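Local coordinates for leucine aminopeptidase A1, chloroplastic (Solanum lycopersicum, PDB 5D8N), which removes N-terminal amino acids, preferably leucine, from peptides as a magnesium-dependent homohexamer, and has a chaperone activity as well, at residues A[235-240]-A[249-254]; A[368-373]-A[466-471]; A[398-401]-A[406-409]; A[415-420]-A[451-456]. The protein carries 1 engineered substitution. One frame throughout, in Å; residues are numbered along the deposited sequence. Where two conformers were deposited one is given.

Contact 1: A[235-240]-A[249-254]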
loop_
_atom_site.group_PDB
_atom_site.type_symbol
_atom_site.label_atom_id
_atom_site.label_comp_id
_atom_site.label_asym_id
_atom_site.label_seq_id
_atom_site.Cartn_x
_atom_site.Cartn_y
_atom_site.Cartn_z
ATOM N N GLU A 235 31.943 -4.029 26.651
ATOM C CA GLU A 235 31.291 -5.079 27.404
ATOM C C GLU A 235 32.067 -6.392 27.250
ATOM O O GLU A 235 32.181 -7.183 28.189
ATOM C CB GLU A 235 29.820 -5.263 27.004
ATOM C CG GLU A 235 28.927 -4.062 27.306
ATOM C CD GLU A 235 28.598 -3.849 28.779
ATOM O OE1 GLU A 235 28.699 -4.778 29.614
ATOM O OE2 GLU A 235 28.238 -2.704 29.105
ATOM N N ALA A 236 32.496 -6.690 26.038
ATOM C CA ALA A 236 33.291 -7.903 25.828
ATOM C C ALA A 236 34.584 -7.870 26.639
ATOM O O ALA A 236 34.982 -8.867 27.244
ATOM C CB ALA A 236 33.592 -8.102 24.350
ATOM N N LYS A 237 35.250 -6.725 26.634
ATOM C CA LYS A 237 36.482 -6.569 27.404
ATOM C C LYS A 237 36.274 -6.721 28.904
ATOM O O LYS A 237 37.142 -7.254 29.607
ATOM C CB LYS A 237 37.111 -5.204 27.104
ATOM C CG LYS A 237 37.779 -5.185 25.745
ATOM C CD LYS A 237 38.681 -3.968 25.608
ATOM C CE LYS A 237 38.008 -2.790 24.956
ATOM N NZ LYS A 237 38.949 -1.636 24.928
ATOM N N LYS A 238 35.107 -6.296 29.375
ATOM C CA LYS A 238 34.766 -6.371 30.785
ATOM C C LYS A 238 34.618 -7.831 31.193
ATOM O O LYS A 238 35.038 -8.236 32.280
ATOM C CB LYS A 238 33.460 -5.615 31.043
ATOM C CG LYS A 238 32.936 -5.656 32.468
ATOM C CD LYS A 238 31.599 -4.926 32.586
ATOM C CE LYS A 238 30.845 -5.288 33.857
ATOM N NZ LYS A 238 29.673 -4.378 34.002
ATOM N N ILE A 239 34.011 -8.630 30.322
ATOM C CA ILE A 239 33.879 -10.052 30.601
ATOM C C ILE A 239 35.278 -10.648 30.692
ATOM O O ILE A 239 35.566 -11.405 31.597
ATOM C CB ILE A 239 33.064 -10.774 29.517
ATOM C CG1 ILE A 239 31.585 -10.344 29.604
ATOM C CG2 ILE A 239 33.188 -12.283 29.677
ATOM C CD1 ILE A 239 30.789 -10.705 28.375
ATOM N N ALA A 240 36.149 -10.320 29.752
ATOM C CA ALA A 240 37.484 -10.924 29.733
ATOM C C ALA A 240 38.273 -10.488 30.967
ATOM O O ALA A 240 39.006 -11.277 31.536
ATOM C CB ALA A 240 38.244 -10.515 28.474
ATOM N N VAL A 249 40.644 -11.724 25.126
ATOM C CA VAL A 249 39.880 -10.888 24.205
ATOM C C VAL A 249 40.808 -10.268 23.177
ATOM O O VAL A 249 41.954 -9.937 23.483
ATOM C CB VAL A 249 39.104 -9.778 24.935
ATOM C CG1 VAL A 249 40.058 -8.836 25.673
ATOM C CG2 VAL A 249 38.266 -8.997 23.945
ATOM N N ASN A 250 40.309 -10.181 21.948
ATOM C CA ASN A 250 40.937 -9.413 20.891
ATOM C C ASN A 250 39.856 -8.647 20.124
ATOM O O ASN A 250 38.894 -9.243 19.629
ATOM C CB ASN A 250 41.708 -10.365 19.960
ATOM C CG ASN A 250 42.669 -9.653 19.020
ATOM O OD1 ASN A 250 43.088 -8.517 19.249
ATOM N ND2 ASN A 250 42.995 -10.320 17.922
ATOM N N ILE A 251 39.954 -7.322 20.168
ATOM C CA ILE A 251 39.042 -6.438 19.483
ATOM C C ILE A 251 39.742 -5.930 18.235
ATOM O O ILE A 251 40.806 -5.320 18.335
ATOM C CB ILE A 251 38.664 -5.231 20.361
ATOM C CG1 ILE A 251 38.063 -5.696 21.687
ATOM C CG2 ILE A 251 37.673 -4.331 19.637
ATOM C CD1 ILE A 251 36.891 -6.645 21.551
ATOM N N LEU A 252 39.209 -6.257 17.062
ATOM C CA LEU A 252 39.782 -5.749 15.808
ATOM C C LEU A 252 39.039 -4.499 15.352
ATOM O O LEU A 252 37.808 -4.514 15.243
ATOM C CB LEU A 252 39.735 -6.824 14.722
ATOM C CG LEU A 252 40.190 -8.240 15.092
ATOM C CD1 LEU A 252 40.203 -9.093 13.844
ATOM C CD2 LEU A 252 41.606 -8.193 15.616
ATOM N N ASP A 253 39.792 -3.475 14.948
ATOM C CA ASP A 253 39.194 -2.277 14.371
ATOM C C ASP A 253 39.077 -2.379 12.842
ATOM O O ASP A 253 39.338 -3.431 12.257
ATOM C CB ASP A 253 39.948 -1.009 14.823
ATOM C CG ASP A 253 41.349 -0.889 14.231
ATOM O OD1 ASP A 253 41.663 -1.583 13.236
ATOM O OD2 ASP A 253 42.137 -0.107 14.797
ATOM N N ALA A 254 38.445 -1.384 12.236
ATOM C CA ALA A 254 38.077 -1.452 10.824
ATOM C C ALA A 254 39.295 -1.745 9.962
ATOM O O ALA A 254 39.180 -2.483 8.982
ATOM C CB ALA A 254 37.450 -0.142 10.366
#
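Ala240 sets its methyl against the branch point of Val249: Ala240 CB is 3.7 Å from both Val249 CB and Val249 CG1. A chi1 of 61° puts CG1 between the backbone N and the carbonyl carbon, where it also touches the alanine methyl, while CG2 points anti to the N and lies alongside the lysine one turn earlier in the helix. There Lys237 offers its aliphatic root, with CG 4.2 Å from Val249 CG2. The same carbon reaches the next inward-facing residue of the strand, Lys237 CG standing 4.1 Å from Ile251 CG1, and the two side chains cross at about a right angle. Helix 229-242 turns back into strand 247-252, an outermost strand of the large mixed sheet of the catalytic domain, and packs on it; the short segments run nearly antiparallel, at 163°, with their axes 8.8 Å apart. Strand 278-284 continues the sheet: Val249 leans on Leu282 and Ile251 on Ile280, which also touches Ala236 from the helix. Lys237 is bent at chi3 (-94°), and its amino end makes a salt bridge with Glu234 of the same helix.

Contact 2: A[368-373]-A[466-471]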
loop_
_atom_site.group_PDB
_atom_site.type_symbol
_atom_site.label_atom_id
_atom_site.label_comp_id
_atom_site.label_asym_id
_atom_site.label_seq_id
_atom_site.Cartn_x
_atom_site.Cartn_y
_atom_site.Cartn_z
ATOM N N GLY A 368 22.329 -2.481 -4.874
ATOM C CA GLY A 368 22.991 -2.813 -6.145
ATOM C C GLY A 368 24.507 -2.952 -6.052
ATOM O O GLY A 368 25.159 -3.528 -6.925
ATOM N N ASP A 369 25.098 -2.383 -5.010
ATOM C CA ASP A 369 26.534 -2.487 -4.826
ATOM C C ASP A 369 26.953 -3.953 -4.802
ATOM O O ASP A 369 26.207 -4.815 -4.328
ATOM C CB ASP A 369 26.991 -1.820 -3.523
ATOM C CG ASP A 369 27.052 -0.299 -3.622
ATOM O OD1 ASP A 369 26.767 0.280 -4.689
ATOM O OD2 ASP A 369 27.455 0.326 -2.621
ATOM N N ILE A 370 28.190 -4.214 -5.209
ATOM C CA ILE A 370 28.700 -5.573 -5.171
ATOM C C ILE A 370 29.888 -5.609 -4.225
ATOM O O ILE A 370 30.833 -4.838 -4.399
ATOM C CB ILE A 370 29.148 -6.048 -6.550
ATOM C CG1 ILE A 370 27.957 -6.199 -7.494
ATOM C CG2 ILE A 370 29.866 -7.385 -6.427
ATOM C CD1 ILE A 370 28.346 -6.408 -8.941
ATOM N N VAL A 371 29.769 -6.394 -3.157
ATOM C CA VAL A 371 30.788 -6.427 -2.113
ATOM C C VAL A 371 31.440 -7.795 -2.147
ATOM O O VAL A 371 30.845 -8.780 -2.603
ATOM C CB VAL A 371 30.173 -6.151 -0.736
ATOM C CG1 VAL A 371 29.368 -4.858 -0.768
ATOM C CG2 VAL A 371 29.257 -7.284 -0.301
ATOM N N THR A 372 32.663 -7.867 -1.646
ATOM C CA THR A 372 33.433 -9.097 -1.681
ATOM C C THR A 372 33.760 -9.566 -0.274
ATOM O O THR A 372 34.477 -8.892 0.486
ATOM C CB THR A 372 34.705 -8.849 -2.514
ATOM O OG1 THR A 372 34.309 -8.330 -3.797
ATOM C CG2 THR A 372 35.552 -10.112 -2.717
ATOM N N ALA A 373 33.272 -10.751 0.072
ATOM C CA ALA A 373 33.553 -11.310 1.408
ATOM C C ALA A 373 34.995 -11.817 1.496
ATOM O O ALA A 373 35.705 -11.880 0.487
ATOM C CB ALA A 373 32.589 -12.447 1.712
ATOM N N GLY A 466 22.869 -11.883 -11.778
ATOM C CA GLY A 466 23.272 -11.726 -13.166
ATOM C C GLY A 466 24.646 -11.110 -13.351
ATOM O O GLY A 466 25.185 -11.158 -14.490
ATOM N N VAL A 467 25.264 -10.663 -12.248
ATOM C CA VAL A 467 26.606 -10.068 -12.293
ATOM C C VAL A 467 27.579 -10.602 -11.244
ATOM O O VAL A 467 28.788 -10.714 -11.505
ATOM C CB VAL A 467 26.552 -8.535 -12.196
ATOM C CG1 VAL A 467 26.018 -7.930 -13.480
ATOM C CG2 VAL A 467 25.660 -8.103 -11.038
ATOM N N ALA A 468 27.080 -10.918 -10.050
ATOM C CA ALA A 468 27.936 -11.381 -8.950
ATOM C C ALA A 468 27.763 -12.875 -8.718
ATOM O O ALA A 468 27.007 -13.514 -9.428
ATOM C CB ALA A 468 27.639 -10.600 -7.658
ATOM N N ASP A 469 28.443 -13.436 -7.720
ATOM C CA ASP A 469 28.245 -14.851 -7.370
ATOM C C ASP A 469 26.829 -15.092 -6.851
ATOM O O ASP A 469 26.337 -16.187 -6.946
ATOM C CB ASP A 469 29.278 -15.359 -6.338
ATOM C CG ASP A 469 30.708 -15.404 -6.879
ATOM O OD1 ASP A 469 30.918 -15.337 -8.111
ATOM O OD2 ASP A 469 31.638 -15.255 -6.061
ATOM N N MET A 470 26.247 -14.134 -6.148
ATOM C CA MET A 470 24.952 -14.344 -5.526
ATOM C C MET A 470 24.363 -12.996 -5.209
ATOM O O MET A 470 25.084 -11.995 -5.171
ATOM C CB MET A 470 25.061 -15.170 -4.252
ATOM C CG MET A 470 25.715 -14.430 -3.081
ATOM S SD MET A 470 26.376 -15.529 -1.779
ATOM C CE MET A 470 27.865 -16.145 -2.531
ATOM N N ILE A 471 23.053 -12.988 -4.964
ATOM C CA ILE A 471 22.401 -11.836 -4.375
ATOM C C ILE A 471 22.264 -12.096 -2.875
ATOM O O ILE A 471 22.415 -13.228 -2.444
ATOM C CB ILE A 471 21.010 -11.563 -4.989
ATOM C CG1 ILE A 471 20.065 -12.747 -4.775
ATOM C CG2 ILE A 471 21.131 -11.206 -6.468
ATOM C CD1 ILE A 471 18.714 -12.607 -5.459
#
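Ile370 meets the 466-471 segment with both of its branches, one residue for each. Its longer arm runs out extended (chi2 169°) from a CG1 that stands anti to the carbonyl carbon, and the end of that arm, Ile370 CD1, comes to 3.8 Å from Val467 CG2. The two side chains approach at a slant. Val467 was modelled in two conformers, so this distance belongs to the one described, with CG2 lodged between its own backbone N and carbonyl carbon (chi1 -72°). The short branch of the isoleucine lies beside its carbonyl carbon and takes the other neighbour: Ile370 CG2 is 4.1 Å from Ala468 CB. Backbone pairing comes from between the two segments, where strand 378-380 bonds to Val371 through Ile379 and to Met470 through Glu380; strands 370-372 and 470-471 are thus the outer members of a small three-stranded sheet. A second subunit closes over the site, packing Pro223 on Ile370, and Thr20 OG1 and Asn225 ND2 of that subunit both hydrogen-bond to Ile370 O. Only apolar carbons meet across the two segments, so their hold is van der Waals and hydrophobic and probably rests on branch fit rather than on a directional bond.

Contact 3: A[398-401]-A[406-409]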
loop_
_atom_site.group_PDB
_atom_site.type_symbol
_atom_site.label_atom_id
_atom_site.label_comp_id
_atom_site.label_asym_id
_atom_site.label_seq_id
_atom_site.Cartn_x
_atom_site.Cartn_y
_atom_site.Cartn_z
ATOM N N TYR A 398 35.736 -15.978 9.596
ATOM C CA TYR A 398 36.693 -15.806 10.680
ATOM C C TYR A 398 36.622 -16.959 11.667
ATOM O O TYR A 398 37.634 -17.512 12.090
ATOM C CB TYR A 398 36.392 -14.507 11.423
ATOM C CG TYR A 398 37.393 -14.156 12.494
ATOM C CD1 TYR A 398 37.229 -14.583 13.788
ATOM C CD2 TYR A 398 38.525 -13.418 12.194
ATOM C CE1 TYR A 398 38.161 -14.287 14.763
ATOM C CE2 TYR A 398 39.436 -13.052 13.180
ATOM C CZ TYR A 398 39.260 -13.522 14.456
ATOM O OH TYR A 398 40.123 -13.113 15.448
ATOM N N ALA A 399 35.404 -17.363 12.018
ATOM C CA ALA A 399 35.247 -18.499 12.915
ATOM C C ALA A 399 35.909 -19.744 12.327
ATOM O O ALA A 399 36.582 -20.510 13.044
ATOM C CB ALA A 399 33.769 -18.760 13.212
ATOM N N CYS A 400 35.629 -20.029 11.064
ATOM C CA CYS A 400 36.234 -21.200 10.442
ATOM C C CYS A 400 37.765 -21.106 10.461
ATOM O O CYS A 400 38.433 -22.105 10.635
ATOM C CB CYS A 400 35.728 -21.415 9.018
ATOM S SG CYS A 400 33.976 -21.859 8.931
ATOM N N ASN A 401 38.303 -19.899 10.340
ATOM C CA ASN A 401 39.741 -19.700 10.325
ATOM C C ASN A 401 40.390 -19.819 11.686
ATOM O O ASN A 401 41.608 -19.942 11.748
ATOM C CB ASN A 401 40.114 -18.336 9.733
ATOM C CG ASN A 401 39.935 -18.297 8.233
ATOM O OD1 ASN A 401 39.860 -19.336 7.597
ATOM N ND2 ASN A 401 39.784 -17.113 7.678
ATOM N N LYS A 406 32.959 -27.028 15.396
ATOM C CA LYS A 406 31.523 -26.790 15.336
ATOM C C LYS A 406 31.262 -25.296 15.549
ATOM O O LYS A 406 31.855 -24.680 16.443
ATOM C CB LYS A 406 30.795 -27.611 16.403
ATOM C CG LYS A 406 31.050 -29.117 16.356
ATOM C CD LYS A 406 30.328 -29.848 17.483
ATOM C CE LYS A 406 30.712 -31.327 17.535
ATOM N NZ LYS A 406 29.986 -31.971 18.669
ATOM N N ILE A 407 30.303 -24.762 14.797
ATOM C CA ILE A 407 29.827 -23.388 14.934
ATOM C C ILE A 407 28.315 -23.383 15.136
ATOM O O ILE A 407 27.574 -23.972 14.348
ATOM C CB ILE A 407 30.136 -22.572 13.666
ATOM C CG1 ILE A 407 31.636 -22.591 13.364
ATOM C CG2 ILE A 407 29.675 -21.138 13.832
ATOM C CD1 ILE A 407 31.982 -21.987 12.026
ATOM N N ILE A 408 27.866 -22.550 16.063
ATOM C CA ILE A 408 26.487 -22.077 16.059
ATOM C C ILE A 408 26.455 -20.575 15.890
ATOM O O ILE A 408 27.118 -19.866 16.660
ATOM C CB ILE A 408 25.746 -22.454 17.359
ATOM C CG1 ILE A 408 25.696 -23.973 17.535
ATOM C CG2 ILE A 408 24.321 -21.877 17.347
ATOM C CD1 ILE A 408 25.016 -24.427 18.806
ATOM N N ASP A 409 25.647 -20.077 14.952
ATOM C CA ASP A 409 25.381 -18.645 14.882
ATOM C C ASP A 409 23.949 -18.361 15.293
ATOM O O ASP A 409 23.065 -19.181 15.084
ATOM C CB ASP A 409 25.685 -18.033 13.515
ATOM C CG ASP A 409 24.579 -18.273 12.508
ATOM O OD1 ASP A 409 23.522 -17.568 12.594
ATOM O OD2 ASP A 409 24.803 -19.104 11.591
#
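No flat group takes part where Ala399 and Cys400 meet Ile407; the ring beside them, that of Tyr398, is engaged edge-to-face with Phe279 and with His281, on strand 278-284. What touches across the contact is one methyl and two small side chains. Ile407 CD1 reaches from the strand to the helix and lies 3.7 Å from Cys400 SG and 3.9 Å from Ala399 CB, fitting between two consecutive residues of the helix. CG1 stands anti to the carbonyl carbon, and with chi2 at 171° the arm is extended and carries CD1 out to the helix. The cysteine sulfur lies beside its own backbone N (chi1 -67°), which leaves SG where Ile407 CD1 can touch it. In the fold, helix 388-401 turns back through a short loop into strand 406-411, which lies between strands 293-305 and 496-501. Ala399 rests also on Ala296, Val298 and Ile352, while on the other face of the sheet Ile408 packs against Leu522 and Trp525 of helix 519-527, as expected of an alpha/beta/alpha sandwich.

Contact 4: A[415-420]-A[451-456]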
loop_
_atom_site.group_PDB
_atom_site.type_symbol
_atom_site.label_atom_id
_atom_site.label_comp_id
_atom_site.label_asym_id
_atom_site.label_seq_id
_atom_site.Cartn_x
_atom_site.Cartn_y
_atom_site.Cartn_z
ATOM N N GLY A 415 12.063 -11.714 8.963
ATOM C CA GLY A 415 10.658 -11.718 9.394
ATOM C C GLY A 415 10.011 -13.049 9.023
ATOM O O GLY A 415 9.021 -13.482 9.611
ATOM N N ALA A 416 10.528 -13.690 7.981
ATOM C CA ALA A 416 9.890 -14.882 7.454
ATOM C C ALA A 416 9.825 -15.970 8.529
ATOM O O ALA A 416 8.868 -16.755 8.586
ATOM C CB ALA A 416 10.661 -15.396 6.263
ATOM N N ILE A 417 10.873 -16.077 9.342
ATOM C CA ILE A 417 10.871 -17.137 10.369
ATOM C C ILE A 417 9.780 -16.921 11.416
ATOM O O ILE A 417 9.224 -17.876 11.913
ATOM C CB ILE A 417 12.241 -17.307 11.063
ATOM C CG1 ILE A 417 12.301 -18.642 11.775
ATOM C CG2 ILE A 417 12.481 -16.181 12.058
ATOM C CD1 ILE A 417 12.254 -19.825 10.826
ATOM N N MET A 418 9.424 -15.670 11.692
ATOM C CA MET A 418 8.295 -15.385 12.578
ATOM C C MET A 418 6.948 -15.678 11.918
ATOM O O MET A 418 6.046 -16.168 12.571
ATOM C CB MET A 418 8.307 -13.945 13.100
ATOM C CG MET A 418 9.539 -13.634 13.948
ATOM S SD MET A 418 9.646 -11.900 14.446
ATOM C CE MET A 418 8.237 -11.781 15.547
ATOM N N VAL A 419 6.822 -15.480 10.615
ATOM C CA VAL A 419 5.627 -15.956 9.905
ATOM C C VAL A 419 5.495 -17.454 10.076
ATOM O O VAL A 419 4.445 -17.944 10.471
ATOM C CB VAL A 419 5.659 -15.622 8.415
ATOM C CG1 VAL A 419 4.488 -16.300 7.703
ATOM C CG2 VAL A 419 5.577 -14.111 8.228
ATOM N N ALA A 420 6.619 -18.148 9.951
ATOM C CA ALA A 420 6.662 -19.605 10.001
ATOM C C ALA A 420 6.381 -20.178 11.389
ATOM O O ALA A 420 5.671 -21.186 11.522
ATOM C CB ALA A 420 8.027 -20.070 9.529
ATOM N N TRP A 451 13.002 -25.106 16.616
ATOM C CA TRP A 451 12.509 -26.123 15.697
ATOM C C TRP A 451 13.398 -26.116 14.463
ATOM O O TRP A 451 13.633 -25.069 13.854
ATOM C CB TRP A 451 11.068 -25.812 15.304
ATOM C CG TRP A 451 10.349 -26.904 14.550
ATOM C CD1 TRP A 451 10.220 -27.024 13.198
ATOM C CD2 TRP A 451 9.703 -28.051 15.115
ATOM N NE1 TRP A 451 9.463 -28.137 12.882
ATOM C CE2 TRP A 451 9.113 -28.769 14.051
ATOM C CE3 TRP A 451 9.608 -28.563 16.418
ATOM C CZ2 TRP A 451 8.470 -29.990 14.244
ATOM C CZ3 TRP A 451 8.858 -29.727 16.631
ATOM C CH2 TRP A 451 8.300 -30.435 15.535
ATOM N N ARG A 452 13.872 -27.296 14.075
ATOM C CA ARG A 452 14.661 -27.394 12.870
ATOM C C ARG A 452 13.805 -27.142 11.632
ATOM O O ARG A 452 12.657 -27.598 11.530
ATOM C CB ARG A 452 15.332 -28.750 12.773
ATOM C CG ARG A 452 16.411 -28.778 11.705
ATOM C CD ARG A 452 16.915 -30.188 11.446
ATOM N NE ARG A 452 18.042 -30.220 10.525
ATOM C CZ ARG A 452 18.683 -31.331 10.152
ATOM N NH1 ARG A 452 18.386 -32.486 10.704
ATOM N NH2 ARG A 452 19.739 -31.259 9.344
ATOM N N MET A 453 14.380 -26.396 10.698
ATOM C CA MET A 453 13.745 -26.128 9.416
ATOM C C MET A 453 14.686 -26.570 8.307
ATOM O O MET A 453 15.902 -26.653 8.499
ATOM C CB MET A 453 13.495 -24.616 9.282
ATOM C CG MET A 453 12.525 -24.090 10.318
ATOM S SD MET A 453 10.827 -24.567 9.916
ATOM C CE MET A 453 10.484 -23.465 8.570
ATOM N N PRO A 454 14.131 -26.911 7.145
ATOM C CA PRO A 454 14.957 -27.594 6.153
ATOM C C PRO A 454 15.813 -26.615 5.357
ATOM O O PRO A 454 15.329 -25.577 4.920
ATOM C CB PRO A 454 13.907 -28.229 5.237
ATOM C CG PRO A 454 12.746 -27.275 5.296
ATOM C CD PRO A 454 12.729 -26.771 6.720
ATOM N N MET A 455 17.043 -26.998 5.054
ATOM C CA MET A 455 17.839 -26.271 4.092
ATOM C C MET A 455 17.623 -26.778 2.674
ATOM O O MET A 455 18.420 -27.558 2.148
ATOM C CB MET A 455 19.305 -26.330 4.509
ATOM C CG MET A 455 19.482 -25.503 5.780
ATOM S SD MET A 455 21.190 -25.247 6.252
ATOM C CE MET A 455 21.706 -24.150 4.943
ATOM N N GLU A 456 16.442 -26.482 2.140
ATOM C CA GLU A 456 16.010 -27.007 0.853
ATOM C C GLU A 456 16.872 -26.477 -0.297
ATOM O O GLU A 456 16.780 -25.293 -0.632
ATOM C CB GLU A 456 14.547 -26.643 0.627
ATOM C CG GLU A 456 14.008 -26.957 -0.751
ATOM C CD GLU A 456 14.241 -28.398 -1.190
ATOM O OE1 GLU A 456 14.044 -29.322 -0.377
ATOM O OE2 GLU A 456 14.674 -28.618 -2.346
#
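Met453 is curled by three successive like-signed torsions (chi1 -64°, chi2 -75°, chi3 -74°), while Ile417 has CG1 anti to the backbone N, and the turn at the next bond carries CD1 to the methionine. The isoleucine's CA-CB bond runs beside the partner segment rather than at it, and it is the end of the arm that closes the gap: Ile417 CD1 comes to 4.3 Å from Met453 CG. Because the methionine folds back on itself, its terminal methyl ends up next to the following turn of the helix, where Met453 CE lies 4.3 Å from Ala420 CB. A single side chain thereby spans two helical residues three positions apart, touching one with its middle and the other with its tip. The separations are those of relaxed van der Waals contact, and the backbones stay well apart, Ile417 CA and Met453 CA being 9.5 Å from each other. All three residues are buried, but part of that cover comes from another copy of the protein. Met453 packs on Met453 of the third subunit and Ala420 on its Ala420, and Trp451 NE1 bonds to Arg452 O of that subunit with the reverse bond also present, a reciprocity consistent with local twofold symmetry. Within the chain, Phe429 of strand 426-429 touches both Ile417 and Met453, and Ala480 of helix 479-488 and Asp501 of strand 496-501 also border Ile417. Helix 416-421 thus lies near the edge of the large sheet formed by strand 450-452, at a subunit interface.

How the contacts relate
All four contacts are apolar, but their settings differ. Contacts 1, 3 and 4 belong to the large mixed sheet of the catalytic domain: contact 1 at one outermost strand, contact 4 at the other, contact 3 on an inner strand. Contact 2 lies on a separate small sheet. Contact 1 is the partly buried one, admitting a lysine's methylenes, whereas the other three use buried groups, sulfur-bearing ones in contacts 3 and 4. Contacts 2 and 4 owe some of their cover to neighbouring subunits; contacts 1 and 3 are touched by none. Contacts 1 and 3 also meet directly, Leu252 CD1 packing 4.1 Å from Tyr398 CE2. Contacts 3 and 4 are nested in the chain loop closed by contact 2.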